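Local coordinates for protein putative laminarinase (Phanerochaete chrysosporium, PDB 2W39) that probably hydrolyses beta-1,3-linked glucans such as laminarin, as a secreted family 16 glycoside hydrolase of a white-rot fungus, at residues H4-V10 / A292-Q298; R30-V34 / P67-R73. One frame throughout, in Å; residues are numbered along the deposited sequence.

Interaction 1 (H4-V10 / A292-Q298); sequences HLEDNWV and ASVRVYQ
Two residues, Glu6 and Asp7, stand opposite the single Val296, which makes a classic beta bulge in the outer sheet of the GH16 beta-sandwich, where the N-terminal strand pairs with the C-terminal one. The carbonyl of Val296 serves the bulge by accepting two amides: Glu6 N lies 2.7 Å from Val296 O, and Asp7 N donates to the same oxygen. Asp7 and Val296, and beyond the bulge Trp9 and Val294, form hydrogen-bonded antiparallel pairs. At the chain end, Gln298 N donates to His4 O, and His4 N reaches Gln298 OXT at 3.0 Å, so the terminal carboxylate extends the pairing.

Apolar contacts lie on both faces. The large indole of Trp9 lies against two valines, its CE3 3.6 Å from Val294 CG1, which meets the ring at its edge, while CZ3 touches Val296 CG2; Phe18 adds an edge-to-face contact. On the face carrying Arg295, Leu5 CD1 sits over the Tyr297 ring, 4.1 Å from its centroid, a CH-pi contact. That phenol ends at Pro216 O, its hydroxyl bonded to the carbonyl.

Flat polar groups also pair across the strands. The carboxylate of Glu6 and the amide of Gln298 stack with planes 4° apart, Glu6 CD being 3.6 Å from Gln298 OE1; the acid is also salt-bridged to Lys78, which it shares with Asp7, whose OD2 also bonds Tyr80 OH. Asn8 suits its place because an amide can both accept and donate: with CG anti to the backbone N (chi1 -175°), it runs alongside Arg295. Arg295 NE gives a hydrogen bond to Asn8 OD1 at 2.8 Å from above the amide plane, while a water accepts from both Asn8 ND2 and Arg295 NH2.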
loop_
_atom_site.group_PDB
_atom_site.type_symbol
_atom_site.label_atom_id
_atom_site.label_comp_id
_atom_site.label_asym_id
_atom_site.label_seq_id
_atom_site.Cartn_x
_atom_site.Cartn_y
_atom_site.Cartn_z
ATOM N N HIS A 4 12.025 -7.588 17.418
ATOM C CA HIS A 4 13.398 -7.195 17.118
ATOM C C HIS A 4 13.601 -7.145 15.621
ATOM O O HIS A 4 12.967 -7.880 14.853
ATOM C CB HIS A 4 14.398 -8.148 17.788
ATOM C CG HIS A 4 14.261 -8.148 19.268
ATOM N ND1 HIS A 4 13.456 -9.037 19.948
ATOM C CD2 HIS A 4 14.736 -7.284 20.195
ATOM C CE1 HIS A 4 13.489 -8.753 21.244
ATOM N NE2 HIS A 4 14.264 -7.697 21.417
ATOM N N LEU A 5 14.527 -6.303 15.197
ATOM C CA LEU A 5 14.742 -6.061 13.780
ATOM C C LEU A 5 15.047 -7.345 13.032
ATOM O O LEU A 5 15.883 -8.154 13.467
ATOM C CB LEU A 5 15.888 -5.068 13.619
ATOM C CG LEU A 5 16.094 -4.444 12.257
ATOM C CD1 LEU A 5 14.856 -3.622 11.816
ATOM C CD2 LEU A 5 17.349 -3.578 12.317
ATOM N N GLU A 6 14.373 -7.513 11.900
ATOM C CA GLU A 6 14.536 -8.654 11.000
ATOM C C GLU A 6 15.115 -8.201 9.652
ATOM O O GLU A 6 15.944 -8.895 9.067
ATOM C CB GLU A 6 13.174 -9.358 10.831
ATOM C CG GLU A 6 13.113 -10.502 9.843
ATOM C CD GLU A 6 13.992 -11.680 10.202
ATOM O OE1 GLU A 6 14.410 -11.831 11.361
ATOM O OE2 GLU A 6 14.247 -12.495 9.292
ATOM N N ASP A 7 14.644 -7.061 9.149
ATOM C CA ASP A 7 15.108 -6.481 7.888
ATOM C C ASP A 7 15.095 -4.980 7.994
ATOM O O ASP A 7 14.155 -4.393 8.520
ATOM C CB ASP A 7 14.210 -6.902 6.725
ATOM C CG ASP A 7 14.272 -8.382 6.454
ATOM O OD1 ASP A 7 15.294 -8.844 5.895
ATOM O OD2 ASP A 7 13.308 -9.099 6.802
ATOM N N ASN A 8 16.142 -4.364 7.473
ATOM C CA ASN A 8 16.270 -2.934 7.463
ATOM C C ASN A 8 16.557 -2.516 6.035
ATOM O O ASN A 8 17.690 -2.679 5.561
ATOM C CB ASN A 8 17.422 -2.505 8.380
ATOM C CG ASN A 8 17.529 -1.003 8.501
ATOM O OD1 ASN A 8 16.624 -0.269 8.101
ATOM N ND2 ASN A 8 18.651 -0.528 9.030
ATOM N N TRP A 9 15.544 -1.991 5.346
ATOM C CA TRP A 9 15.700 -1.652 3.946
ATOM C C TRP A 9 15.706 -0.151 3.728
ATOM O O TRP A 9 14.712 0.529 3.998
ATOM C CB TRP A 9 14.595 -2.305 3.132
ATOM C CG TRP A 9 14.500 -3.809 3.247
ATOM C CD1 TRP A 9 15.518 -4.720 3.173
ATOM C CD2 TRP A 9 13.296 -4.566 3.406
ATOM N NE1 TRP A 9 15.009 -5.996 3.282
ATOM C CE2 TRP A 9 13.648 -5.929 3.413
ATOM C CE3 TRP A 9 11.952 -4.213 3.572
ATOM C CZ2 TRP A 9 12.703 -6.946 3.556
ATOM C CZ3 TRP A 9 11.014 -5.219 3.696
ATOM C CH2 TRP A 9 11.395 -6.574 3.699
ATOM N N VAL A 10 16.840 0.343 3.237
ATOM C CA VAL A 10 17.021 1.750 2.901
ATOM C C VAL A 10 17.736 1.835 1.555
ATOM O O VAL A 10 18.713 1.112 1.315
ATOM C CB VAL A 10 17.886 2.456 3.983
ATOM C CG1 VAL A 10 18.204 3.899 3.589
ATOM C CG2 VAL A 10 17.188 2.411 5.348
ATOM N N ALA A 292 11.751 6.526 2.680
ATOM C CA ALA A 292 12.973 6.683 3.465
ATOM C C ALA A 292 13.479 5.343 3.999
ATOM O O ALA A 292 14.700 5.113 4.055
ATOM C CB ALA A 292 12.735 7.668 4.626
ATOM N N SER A 293 12.558 4.467 4.410
ATOM C CA SER A 293 12.933 3.147 4.905
ATOM C C SER A 293 11.700 2.275 4.992
ATOM O O SER A 293 10.564 2.769 5.153
ATOM C CB SER A 293 13.588 3.224 6.292
ATOM O OG SER A 293 12.711 3.797 7.240
ATOM N N VAL A 294 11.939 0.967 4.919
ATOM C CA VAL A 294 10.952 -0.036 5.325
ATOM C C VAL A 294 11.696 -0.986 6.250
ATOM O O VAL A 294 12.761 -1.488 5.878
ATOM C CB VAL A 294 10.314 -0.786 4.140
ATOM C CG1 VAL A 294 9.377 -1.885 4.644
ATOM C CG2 VAL A 294 9.554 0.186 3.228
ATOM N N ARG A 295 11.169 -1.195 7.456
ATOM C CA ARG A 295 11.804 -2.058 8.436
ATOM C C ARG A 295 10.811 -3.107 8.870
ATOM O O ARG A 295 9.631 -2.824 9.076
ATOM C CB ARG A 295 12.284 -1.249 9.640
ATOM C CG ARG A 295 13.383 -0.259 9.233
ATOM C CD ARG A 295 14.035 0.479 10.384
ATOM N NE ARG A 295 15.104 1.349 9.867
ATOM C CZ ARG A 295 15.048 2.681 9.796
ATOM N NH1 ARG A 295 13.985 3.340 10.236
ATOM N NH2 ARG A 295 16.070 3.362 9.288
ATOM N N VAL A 296 11.307 -4.329 9.006
ATOM C CA VAL A 296 10.473 -5.429 9.458
ATOM C C VAL A 296 11.074 -5.979 10.740
ATOM O O VAL A 296 12.299 -6.087 10.858
ATOM C CB VAL A 296 10.366 -6.538 8.402
ATOM C CG1 VAL A 296 9.446 -7.652 8.909
ATOM C CG2 VAL A 296 9.835 -5.968 7.079
ATOM N N TYR A 297 10.195 -6.322 11.677
ATOM C CA TYR A 297 10.563 -6.852 12.981
ATOM C C TYR A 297 9.826 -8.164 13.182
ATOM O O TYR A 297 8.687 -8.334 12.748
ATOM C CB TYR A 297 10.126 -5.887 14.087
ATOM C CG TYR A 297 10.782 -4.534 14.012
ATOM C CD1 TYR A 297 10.331 -3.568 13.112
ATOM C CD2 TYR A 297 11.828 -4.208 14.868
ATOM C CE1 TYR A 297 10.934 -2.317 13.058
ATOM C CE2 TYR A 297 12.427 -2.965 14.819
ATOM C CZ TYR A 297 11.979 -2.022 13.905
ATOM O OH TYR A 297 12.562 -0.767 13.848
ATOM N N GLN A 298 10.464 -9.088 13.898
ATOM C CA GLN A 298 9.865 -10.368 14.274
ATOM C C GLN A 298 10.299 -10.743 15.676
ATOM O O GLN A 298 9.666 -11.618 16.277
ATOM C CB GLN A 298 10.353 -11.495 13.378
ATOM C CG GLN A 298 9.802 -11.491 12.003
ATOM C CD GLN A 298 10.368 -12.610 11.131
ATOM O OE1 GLN A 298 11.156 -13.472 11.559
ATOM N NE2 GLN A 298 9.963 -12.598 9.917
ATOM O OXT GLN A 298 11.312 -10.209 16.157
HETATM O O HOH W 1 18.796 2.498 8.769
#

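Interaction 2 (R30-V34 / P67-R73); sequences RVNYV and PGRNSVR
The Tyr33 ring is sandwiched: Val31 CG2 lies over one face, toward the rim, and Arg73 CB over the other, 3.7 Å from the ring centroid in a CH-pi contact. The Ser71 carbonyl meets its edge, and a water in the ring plane bonds Tyr33 OH and Arg73 NH1. Aromatic bulk with a polar tip suits this place, since the ring packs on aliphatic carbon while the hydroxyl meets the water and, weakly, Asn250. An alanine here is likely to strip Val31 CG2 and Arg73 CB of the surface between them and leave the bridging water without its phenol partner.

The guanidinium of Arg30 instead turns one face to Pro67 O and Gly68 CA. The bend at chi2 (56°) brings it back over this turn, and its NH1 bonds Gly66 O while NE bonds Asn278. Gly68 has to be small: a CB would point at the opposing strand and clash with Val31 N and Arg30 C.

Between the backbones the bonds are those of parallel strands, Asn32 donating from N to Arg69 O at 2.9 Å and accepting at O from Ser71 N at 3.0 Å. Val34 N then donates to Ser71 O. Beside them the two asparagines pair as side chains: Asn32 ND2 gives a nearly straight bond (165°) to Asn70 OD1, 2.9 Å away, with the acceptor in the donor's amide plane. Val34 CG2 touches Val72 CG1, and both valines touch Ala39 of helix 36-41.

Arg73 extends beyond the pair, salt-bridged to Glu21 and Glu107 and bonded through NH2 to O6 of a bound glucose. This short parallel pairing thus edges the mixed sheet of the GH16 beta-sandwich next to its sugar-binding cleft.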
loop_
_atom_site.group_PDB
_atom_site.type_symbol
_atom_site.label_atom_id
_atom_site.label_comp_id
_atom_site.label_asym_id
_atom_site.label_seq_id
_atom_site.Cartn_x
_atom_site.Cartn_y
_atom_site.Cartn_z
ATOM N N ARG A 30 -4.190 0.374 -16.653
ATOM C CA ARG A 30 -3.536 0.877 -17.856
ATOM C C ARG A 30 -2.054 1.080 -17.528
ATOM O O ARG A 30 -1.545 2.207 -17.451
ATOM C CB ARG A 30 -4.211 2.160 -18.319
ATOM C CG ARG A 30 -3.681 2.729 -19.619
ATOM C CD ARG A 30 -3.744 1.735 -20.777
ATOM N NE ARG A 30 -3.220 2.361 -21.983
ATOM C CZ ARG A 30 -2.712 1.700 -23.019
ATOM N NH1 ARG A 30 -2.664 0.373 -23.028
ATOM N NH2 ARG A 30 -2.267 2.397 -24.056
ATOM N N VAL A 31 -1.377 -0.044 -17.290
ATOM C CA VAL A 31 -0.031 -0.049 -16.728
ATOM C C VAL A 31 0.810 -1.074 -17.447
ATOM O O VAL A 31 0.318 -2.120 -17.876
ATOM C CB VAL A 31 -0.071 -0.357 -15.194
ATOM C CG1 VAL A 31 -0.462 -1.819 -14.897
ATOM C CG2 VAL A 31 1.272 -0.028 -14.538
ATOM N N ASN A 32 2.098 -0.774 -17.573
ATOM C CA ASN A 32 3.089 -1.733 -18.033
ATOM C C ASN A 32 4.115 -1.890 -16.919
ATOM O O ASN A 32 4.969 -1.008 -16.732
ATOM C CB ASN A 32 3.748 -1.261 -19.326
ATOM C CG ASN A 32 4.679 -2.301 -19.895
ATOM O OD1 ASN A 32 4.287 -3.438 -20.120
ATOM N ND2 ASN A 32 5.923 -1.921 -20.116
ATOM N N TYR A 33 4.002 -2.972 -16.159
ATOM C CA TYR A 33 4.916 -3.219 -15.056
ATOM C C TYR A 33 6.225 -3.771 -15.605
ATOM O O TYR A 33 6.255 -4.844 -16.203
ATOM C CB TYR A 33 4.292 -4.219 -14.105
ATOM C CG TYR A 33 3.303 -3.658 -13.110
ATOM C CD1 TYR A 33 3.550 -2.463 -12.423
ATOM C CD2 TYR A 33 2.143 -4.378 -12.782
ATOM C CE1 TYR A 33 2.648 -1.989 -11.456
ATOM C CE2 TYR A 33 1.255 -3.910 -11.815
ATOM C CZ TYR A 33 1.530 -2.735 -11.136
ATOM O OH TYR A 33 0.704 -2.256 -10.144
ATOM N N VAL A 34 7.302 -3.025 -15.391
ATOM C CA VAL A 34 8.608 -3.380 -15.934
ATOM C C VAL A 34 9.460 -4.112 -14.919
ATOM O O VAL A 34 9.242 -4.012 -13.713
ATOM C CB VAL A 34 9.339 -2.141 -16.491
ATOM C CG1 VAL A 34 8.511 -1.506 -17.616
ATOM C CG2 VAL A 34 9.652 -1.131 -15.395
ATOM N N PRO A 67 1.140 -0.906 -25.005
ATOM C CA PRO A 67 1.039 -1.146 -23.570
ATOM C C PRO A 67 0.716 0.099 -22.753
ATOM O O PRO A 67 0.799 1.235 -23.235
ATOM C CB PRO A 67 2.442 -1.655 -23.200
ATOM C CG PRO A 67 2.987 -2.166 -24.468
ATOM C CD PRO A 67 2.490 -1.217 -25.502
ATOM N N GLY A 68 0.367 -0.147 -21.501
ATOM C CA GLY A 68 0.047 0.919 -20.564
ATOM C C GLY A 68 1.241 1.723 -20.108
ATOM O O GLY A 68 2.364 1.531 -20.578
ATOM N N ARG A 69 0.996 2.631 -19.174
ATOM C CA ARG A 69 2.046 3.534 -18.715
ATOM C C ARG A 69 3.055 2.753 -17.887
ATOM O O ARG A 69 2.680 1.999 -16.984
ATOM C CB ARG A 69 1.442 4.691 -17.909
ATOM C CG ARG A 69 2.443 5.776 -17.525
ATOM C CD ARG A 69 1.792 7.126 -17.237
ATOM N NE ARG A 69 1.266 7.737 -18.468
ATOM C CZ ARG A 69 2.005 8.264 -19.444
ATOM N NH1 ARG A 69 3.334 8.321 -19.360
ATOM N NH2 ARG A 69 1.392 8.732 -20.524
ATOM N N ASN A 70 4.340 2.924 -18.175
ATOM C CA ASN A 70 5.347 2.179 -17.432
ATOM C C ASN A 70 5.323 2.550 -15.955
ATOM O O ASN A 70 5.220 3.734 -15.583
ATOM C CB ASN A 70 6.757 2.435 -17.962
ATOM C CG ASN A 70 7.013 1.811 -19.317
ATOM O OD1 ASN A 70 6.297 0.927 -19.773
ATOM N ND2 ASN A 70 8.093 2.265 -19.962
ATOM N N SER A 71 5.402 1.520 -15.111
ATOM C CA SER A 71 5.402 1.687 -13.668
ATOM C C SER A 71 6.046 0.448 -13.058
ATOM O O SER A 71 6.534 -0.431 -13.788
ATOM C CB SER A 71 3.967 1.881 -13.178
ATOM O OG SER A 71 3.972 2.319 -11.825
ATOM N N VAL A 72 6.026 0.379 -11.731
ATOM C CA VAL A 72 6.688 -0.708 -11.030
ATOM C C VAL A 72 5.814 -1.283 -9.924
ATOM O O VAL A 72 4.992 -0.579 -9.312
ATOM C CB VAL A 72 8.072 -0.287 -10.473
ATOM C CG1 VAL A 72 9.027 0.135 -11.604
ATOM C CG2 VAL A 72 7.954 0.809 -9.425
ATOM N N ARG A 73 6.051 -2.565 -9.650
ATOM C CA ARG A 73 5.429 -3.328 -8.572
ATOM C C ARG A 73 6.559 -4.158 -7.972
ATOM O O ARG A 73 7.050 -5.092 -8.607
ATOM C CB ARG A 73 4.317 -4.209 -9.142
ATOM C CG ARG A 73 3.731 -5.205 -8.139
ATOM C CD ARG A 73 2.442 -5.769 -8.643
ATOM N NE ARG A 73 2.028 -6.965 -7.909
ATOM C CZ ARG A 73 0.766 -7.374 -7.775
ATOM N NH1 ARG A 73 -0.246 -6.620 -8.183
ATOM N NH2 ARG A 73 0.509 -8.521 -7.162
HETATM O O HOH W 2 -0.129 -2.786 -20.504
HETATM O O HOH W 3 -1.089 -4.072 -9.353
HETATM O O HOH W 4 7.258 -3.991 -11.794
#

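Overall arrangement
From the N terminus the chain enters interaction 1 with residues 4-10, then passes helix 14-17 and strand 18-20 to residues 30-34. Interaction 2 closes a loop at 67-73, with only 32 residues in between, after helix 36-41 and the hairpin 45-48/51-55. The rest of the sandwich follows before 292-298 returns to 4-10 and closes interaction 1, bridging 281 residues. The short closure therefore lies wholly within the long one, and the two do not cross. Interaction 1 joins the chain ends in the antiparallel sheet; interaction 2 attaches strand 31-33 to the mixed sheet that bears the sugar site. Their centres are about 27 Å apart and their nearest atoms about 12 Å, so the two do not touch.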